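Side-chain contacts in MmoQ Response regulator (Methylococcus capsulatus, PDB 3LJX), which probably makes cyclic di-GMP from GTP as a whole response regulator, of which this piece is mainly the all-helical HDOD domain: residues D13-A18 with A142-L147; R52-A57 with W192-V197. All coordinates share one frame; numbering follows the deposited sequence.

Interaction 1. Residues D13-A18 with A142-L147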
loop_
_atom_site.group_PDB
_atom_site.type_symbol
_atom_site.label_atom_id
_atom_site.label_comp_id
_atom_site.label_asym_id
_atom_site.label_seq_id
_atom_site.Cartn_x
_atom_site.Cartn_y
_atom_site.Cartn_z
ATOM N N ASP A 13 13.923 3.110 -1.964
ATOM C CA ASP A 13 14.591 4.018 -1.042
ATOM C C ASP A 13 14.158 5.463 -1.255
ATOM O O ASP A 13 14.105 6.237 -0.312
ATOM C CB ASP A 13 16.112 3.890 -1.154
ATOM C CG ASP A 13 16.620 2.513 -0.725
ATOM O OD1 ASP A 13 15.884 1.775 -0.028
ATOM O OD2 ASP A 13 17.767 2.168 -1.085
ATOM N N SER A 14 13.818 5.813 -2.490
ATOM C CA SER A 14 13.554 7.205 -2.844
ATOM C C SER A 14 12.097 7.628 -2.652
ATOM O O SER A 14 11.758 8.797 -2.856
ATOM C CB SER A 14 13.947 7.465 -4.301
ATOM O OG SER A 14 12.986 6.891 -5.193
ATOM N N LEU A 15 11.220 6.698 -2.296
ATOM C CA LEU A 15 9.814 7.086 -2.133
ATOM C C LEU A 15 9.659 8.006 -0.907
ATOM O O LEU A 15 10.202 7.725 0.165
ATOM C CB LEU A 15 8.907 5.856 -2.022
ATOM C CG LEU A 15 8.953 4.831 -3.176
ATOM C CD1 LEU A 15 8.176 3.573 -2.801
ATOM C CD2 LEU A 15 8.420 5.408 -4.493
ATOM N N PRO A 16 8.924 9.118 -1.065
ATOM C CA PRO A 16 8.821 10.070 0.043
ATOM C C PRO A 16 7.890 9.597 1.153
ATOM O O PRO A 16 7.091 8.660 0.981
ATOM C CB PRO A 16 8.237 11.312 -0.632
ATOM C CG PRO A 16 7.397 10.737 -1.746
ATOM C CD PRO A 16 8.166 9.563 -2.252
ATOM N N THR A 17 8.022 10.259 2.297
ATOM C CA THR A 17 7.127 10.099 3.431
ATOM C C THR A 17 6.568 11.487 3.752
ATOM O O THR A 17 7.246 12.487 3.513
ATOM C CB THR A 17 7.905 9.581 4.636
ATOM O OG1 THR A 17 8.405 8.270 4.352
ATOM C CG2 THR A 17 7.020 9.542 5.892
ATOM N N ALA A 18 5.344 11.566 4.274
ATOM C CA ALA A 18 4.777 12.860 4.681
ATOM C C ALA A 18 5.629 13.534 5.768
ATOM O O ALA A 18 6.128 12.874 6.683
ATOM C CB ALA A 18 3.320 12.703 5.155
ATOM N N ALA A 142 -1.547 -1.063 -1.618
ATOM C CA ALA A 142 -2.327 -1.489 -2.792
ATOM C C ALA A 142 -2.151 -0.669 -4.085
ATOM O O ALA A 142 -2.447 -1.160 -5.186
ATOM C CB ALA A 142 -3.817 -1.578 -2.422
ATOM N N ASP A 143 -1.704 0.581 -3.966
ATOM C CA ASP A 143 -1.431 1.378 -5.168
ATOM C C ASP A 143 -0.160 2.213 -5.035
ATOM O O ASP A 143 -0.061 3.334 -5.554
ATOM C CB ASP A 143 -2.639 2.231 -5.585
ATOM C CG ASP A 143 -3.077 3.203 -4.511
ATOM O OD1 ASP A 143 -2.411 3.298 -3.455
ATOM O OD2 ASP A 143 -4.108 3.872 -4.723
ATOM N N VAL A 144 0.824 1.636 -4.356
ATOM C CA VAL A 144 2.104 2.286 -4.178
ATOM C C VAL A 144 2.778 2.582 -5.529
ATOM O O VAL A 144 3.646 3.445 -5.620
ATOM C CB VAL A 144 3.032 1.448 -3.262
ATOM C CG1 VAL A 144 3.547 0.203 -3.996
ATOM C CG2 VAL A 144 4.183 2.297 -2.778
ATOM N N GLY A 145 2.362 1.882 -6.581
ATOM C CA GLY A 145 2.800 2.218 -7.922
ATOM C C GLY A 145 2.507 3.660 -8.335
ATOM O O GLY A 145 3.227 4.230 -9.156
ATOM N N ARG A 146 1.458 4.260 -7.779
ATOM C CA ARG A 146 1.141 5.660 -8.088
ATOM C C ARG A 146 2.214 6.580 -7.526
ATOM O O ARG A 146 2.739 7.442 -8.238
ATOM C CB ARG A 146 -0.208 6.075 -7.511
ATOM C CG ARG A 146 -1.419 5.358 -8.085
ATOM C CD ARG A 146 -2.676 6.026 -7.553
ATOM N NE ARG A 146 -3.887 5.325 -7.958
ATOM C CZ ARG A 146 -4.613 5.615 -9.038
ATOM N NH1 ARG A 146 -4.264 6.612 -9.856
ATOM N NH2 ARG A 146 -5.703 4.905 -9.297
ATOM N N LEU A 147 2.526 6.394 -6.245
ATOM C CA LEU A 147 3.611 7.123 -5.587
ATOM C C LEU A 147 4.915 6.989 -6.389
ATOM O O LEU A 147 5.636 7.963 -6.591
ATOM C CB LEU A 147 3.838 6.555 -4.187
ATOM C CG LEU A 147 4.056 7.466 -2.976
ATOM C CD1 LEU A 147 5.224 6.959 -2.180
ATOM C CD2 LEU A 147 4.227 8.947 -3.330
#
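Leu147 pushes both of its methyls against the loop that precedes helix 19-29, and the close packing is confined to that spot. Its CD1 lies 3.8 Å from Leu15 CB and 3.9 Å from Pro16 CD, so one methyl touches two consecutive residues. The other branch takes the proline ring further out, with Leu147 CD2 at 4.0 Å from Pro16 CG, and the end of Leu147 abuts the CG-CD side of the ring. As modelled, its torsions lie away from the staggered values (chi1 -136°, chi2 -134°), which may reflect uncertainty in the rotamer; this setting puts both methyls on the loop.

A few residues back the fit loosens. Leu15 CD1 approaches Val144 CG2 only to 4.2 Å, the two side chains crossing at about a right angle. Val144 presents this methyl to the leucine because CG2 lies trans to its own backbone N, while CG1 takes the place between N and the carbonyl carbon (chi1 73°). The four touching residues are all buried, and they fasten the N-terminal loop of the HDOD domain to the first turn of helix 144-152; Ala148 and Thr151 of the next turn continue the surface that Leu15 touches. No hydrogen bond crosses between the segments.

The more open side is polar, with Arg146, Asp143 and Ser14 partly exposed. Arg146 NE is 3.6 Å from Asp143 OD2, and Asp143 has a second basic partner in Arg116 of helix 106-125. Ser14 OG is hydrogen-bonded to Asp2. Thr17 is buried, its OG1 satisfied by Asp46.

Interaction 2. Residues R52-A57 with W192-V197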
loop_
_atom_site.group_PDB
_atom_site.type_symbol
_atom_site.label_atom_id
_atom_site.label_comp_id
_atom_site.label_asym_id
_atom_site.label_seq_id
_atom_site.Cartn_x
_atom_site.Cartn_y
_atom_site.Cartn_z
ATOM N N ARG A 52 10.254 -0.283 2.362
ATOM C CA ARG A 52 11.702 -0.445 2.543
ATOM C C ARG A 52 11.990 -1.515 3.576
ATOM O O ARG A 52 12.850 -2.364 3.384
ATOM C CB ARG A 52 12.358 0.856 3.026
ATOM C CG ARG A 52 12.722 1.866 1.951
ATOM C CD ARG A 52 13.588 3.009 2.537
ATOM N NE ARG A 52 14.993 2.622 2.701
ATOM C CZ ARG A 52 15.964 3.453 3.079
ATOM N NH1 ARG A 52 15.690 4.727 3.342
ATOM N NH2 ARG A 52 17.209 3.013 3.195
ATOM N N ILE A 53 11.261 -1.449 4.688
ATOM C CA ILE A 53 11.441 -2.406 5.773
ATOM C C ILE A 53 11.095 -3.832 5.341
ATOM O O ILE A 53 11.861 -4.754 5.590
ATOM C CB ILE A 53 10.648 -1.984 7.032
ATOM C CG1 ILE A 53 11.309 -0.744 7.642
ATOM C CG2 ILE A 53 10.608 -3.130 8.057
ATOM C CD1 ILE A 53 10.428 0.024 8.590
ATOM N N LEU A 54 9.962 -4.010 4.673
ATOM C CA LEU A 54 9.575 -5.338 4.199
ATOM C C LEU A 54 10.623 -5.862 3.234
ATOM O O LEU A 54 10.992 -7.032 3.259
ATOM C CB LEU A 54 8.221 -5.291 3.488
ATOM C CG LEU A 54 7.004 -5.029 4.367
ATOM C CD1 LEU A 54 5.733 -5.081 3.527
ATOM C CD2 LEU A 54 6.947 -6.017 5.541
ATOM N N ARG A 55 11.100 -4.977 2.380
ATOM C CA ARG A 55 12.046 -5.370 1.358
ATOM C C ARG A 55 13.376 -5.806 1.978
ATOM O O ARG A 55 14.011 -6.782 1.541
ATOM C CB ARG A 55 12.266 -4.196 0.424
ATOM C CG ARG A 55 13.371 -4.406 -0.568
ATOM C CD ARG A 55 13.335 -3.304 -1.593
ATOM N NE ARG A 55 14.606 -3.195 -2.283
ATOM C CZ ARG A 55 15.513 -2.265 -2.021
ATOM N NH1 ARG A 55 15.279 -1.346 -1.087
ATOM N NH2 ARG A 55 16.649 -2.253 -2.704
ATOM N N PHE A 56 13.800 -5.066 2.993
ATOM C CA PHE A 56 15.016 -5.407 3.706
ATOM C C PHE A 56 14.823 -6.773 4.362
ATOM O O PHE A 56 15.666 -7.662 4.226
ATOM C CB PHE A 56 15.331 -4.329 4.753
ATOM C CG PHE A 56 16.435 -4.700 5.705
ATOM C CD1 PHE A 56 16.145 -5.121 6.997
ATOM C CD2 PHE A 56 17.766 -4.603 5.319
ATOM C CE1 PHE A 56 17.162 -5.451 7.886
ATOM C CE2 PHE A 56 18.794 -4.935 6.208
ATOM C CZ PHE A 56 18.488 -5.362 7.489
ATOM N N ALA A 57 13.691 -6.941 5.045
ATOM C CA ALA A 57 13.439 -8.148 5.839
ATOM C C ALA A 57 13.241 -9.358 4.958
ATOM O O ALA A 57 13.442 -10.482 5.406
ATOM C CB ALA A 57 12.201 -7.961 6.738
ATOM N N TRP A 192 9.150 -6.843 -3.052
ATOM C CA TRP A 192 9.254 -6.661 -1.602
ATOM C C TRP A 192 8.905 -7.915 -0.797
ATOM O O TRP A 192 8.916 -7.891 0.438
ATOM C CB TRP A 192 8.410 -5.472 -1.138
ATOM C CG TRP A 192 8.821 -4.206 -1.790
ATOM C CD1 TRP A 192 9.949 -3.999 -2.549
ATOM C CD2 TRP A 192 8.117 -2.966 -1.773
ATOM N NE1 TRP A 192 9.987 -2.696 -2.993
ATOM C CE2 TRP A 192 8.873 -2.041 -2.529
ATOM C CE3 TRP A 192 6.917 -2.541 -1.189
ATOM C CZ2 TRP A 192 8.470 -0.722 -2.716
ATOM C CZ3 TRP A 192 6.517 -1.231 -1.373
ATOM C CH2 TRP A 192 7.291 -0.336 -2.128
ATOM N N GLY A 193 8.590 -9.004 -1.495
ATOM C CA GLY A 193 8.417 -10.280 -0.830
ATOM C C GLY A 193 7.047 -10.934 -0.861
ATOM O O GLY A 193 6.925 -12.094 -0.462
ATOM N N PHE A 194 6.018 -10.227 -1.326
ATOM C CA PHE A 194 4.669 -10.799 -1.328
ATOM C C PHE A 194 4.554 -11.953 -2.328
ATOM O O PHE A 194 4.982 -11.842 -3.470
ATOM C CB PHE A 194 3.616 -9.723 -1.636
ATOM C CG PHE A 194 3.324 -8.804 -0.474
ATOM C CD1 PHE A 194 2.336 -9.125 0.450
ATOM C CD2 PHE A 194 4.033 -7.620 -0.304
ATOM C CE1 PHE A 194 2.060 -8.282 1.517
ATOM C CE2 PHE A 194 3.767 -6.778 0.763
ATOM C CZ PHE A 194 2.776 -7.113 1.679
ATOM N N PRO A 195 3.975 -13.073 -1.904
ATOM C CA PRO A 195 3.804 -14.172 -2.866
ATOM C C PRO A 195 2.682 -13.880 -3.866
ATOM O O PRO A 195 1.809 -13.047 -3.609
ATOM C CB PRO A 195 3.440 -15.362 -1.968
ATOM C CG PRO A 195 2.741 -14.741 -0.787
ATOM C CD PRO A 195 3.428 -13.395 -0.574
ATOM N N GLN A 196 2.699 -14.567 -5.001
ATOM C CA GLN A 196 1.766 -14.253 -6.075
ATOM C C GLN A 196 0.269 -14.291 -5.706
ATOM O O GLN A 196 -0.502 -13.520 -6.281
ATOM C CB GLN A 196 2.042 -15.110 -7.316
ATOM C CG GLN A 196 1.422 -14.551 -8.591
ATOM C CD GLN A 196 1.396 -15.565 -9.728
ATOM O OE1 GLN A 196 2.445 -16.049 -10.177
ATOM N NE2 GLN A 196 0.192 -15.897 -10.199
ATOM N N VAL A 197 -0.165 -15.151 -4.775
ATOM C CA VAL A 197 -1.610 -15.159 -4.450
ATOM C C VAL A 197 -2.100 -13.797 -4.017
ATOM O O VAL A 197 -3.211 -13.406 -4.359
ATOM C CB VAL A 197 -2.063 -16.147 -3.331
ATOM C CG1 VAL A 197 -2.399 -17.500 -3.907
ATOM C CG2 VAL A 197 -1.068 -16.189 -2.156
#
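A Schellman motif ends helix 181-191 of the HDOD domain, and the residues around it, Trp192 and Phe194, rest against Arg55 and Leu54 of helix 47-58. The evidence for the turn is Gly193, whose positive phi of 116° accompanies two bonds back into the last helical turn. The backbones come close here: the CA atoms of Arg55 and Trp192 are 4.3 Å apart. No hydrogen bond joins the two segments, but Trp192 O is bound by Asn58 ND2, at the end of helix 47-58.

Side chains then meet at two places. At the first, the aliphatic part of Arg55 runs past the pyrrole portion of the indole. Arg55 CD is 3.6 Å from Trp192 CD1. Arg55 CB is 3.8 Å from the same Trp192 CD1. With CG opposite the backbone N (chi1 172°) and the chain extended as far as NE, the methylenes pass obliquely by the CD1-NE1 part of the indole, and the guanidinium lies farther from it. The guanidinium plane is turned 52° from the indole, and the ring contact is made by CB, CG and CD, not by the charged group. Weak, long ion pairs link the guanidinium to Asp13 and Asp191.

The second place is apolar. Leu54 directs its CB toward the other segment, whereas Phe194 starts off to one side and comes nearer only at the end of its ring. Helix 132-141 closes this region, Thr137 touching both Leu54 and Phe194, and Leu141 touching both Leu54 and Trp192. The leucine meets the phenyl ring through a single methyl, Leu54 CD1, which lies 3.8 Å from Phe194 CE2 and 4.0 Å from Phe194 CZ.

In the fold
From the N terminus, the loop 13-18 comes first, then helix 47-58; the chain returns to the loop at 142-147, closing interaction 1 over 123 intervening residues, and reaches helix 47-58 again at 192-197, closing interaction 2 over 134. The two closures therefore cross, each beginning or ending inside the other. Their centres are 15 Å apart, yet they touch: Trp192 CH2 packs on both Leu15 CD1 and Val144 CG2 at 4.1 Å. The indole thus bridges the contacts, tying the N-terminal loop, helices 47-58 and 144-152 and the end of helix 181-191 together within the HDOD domain.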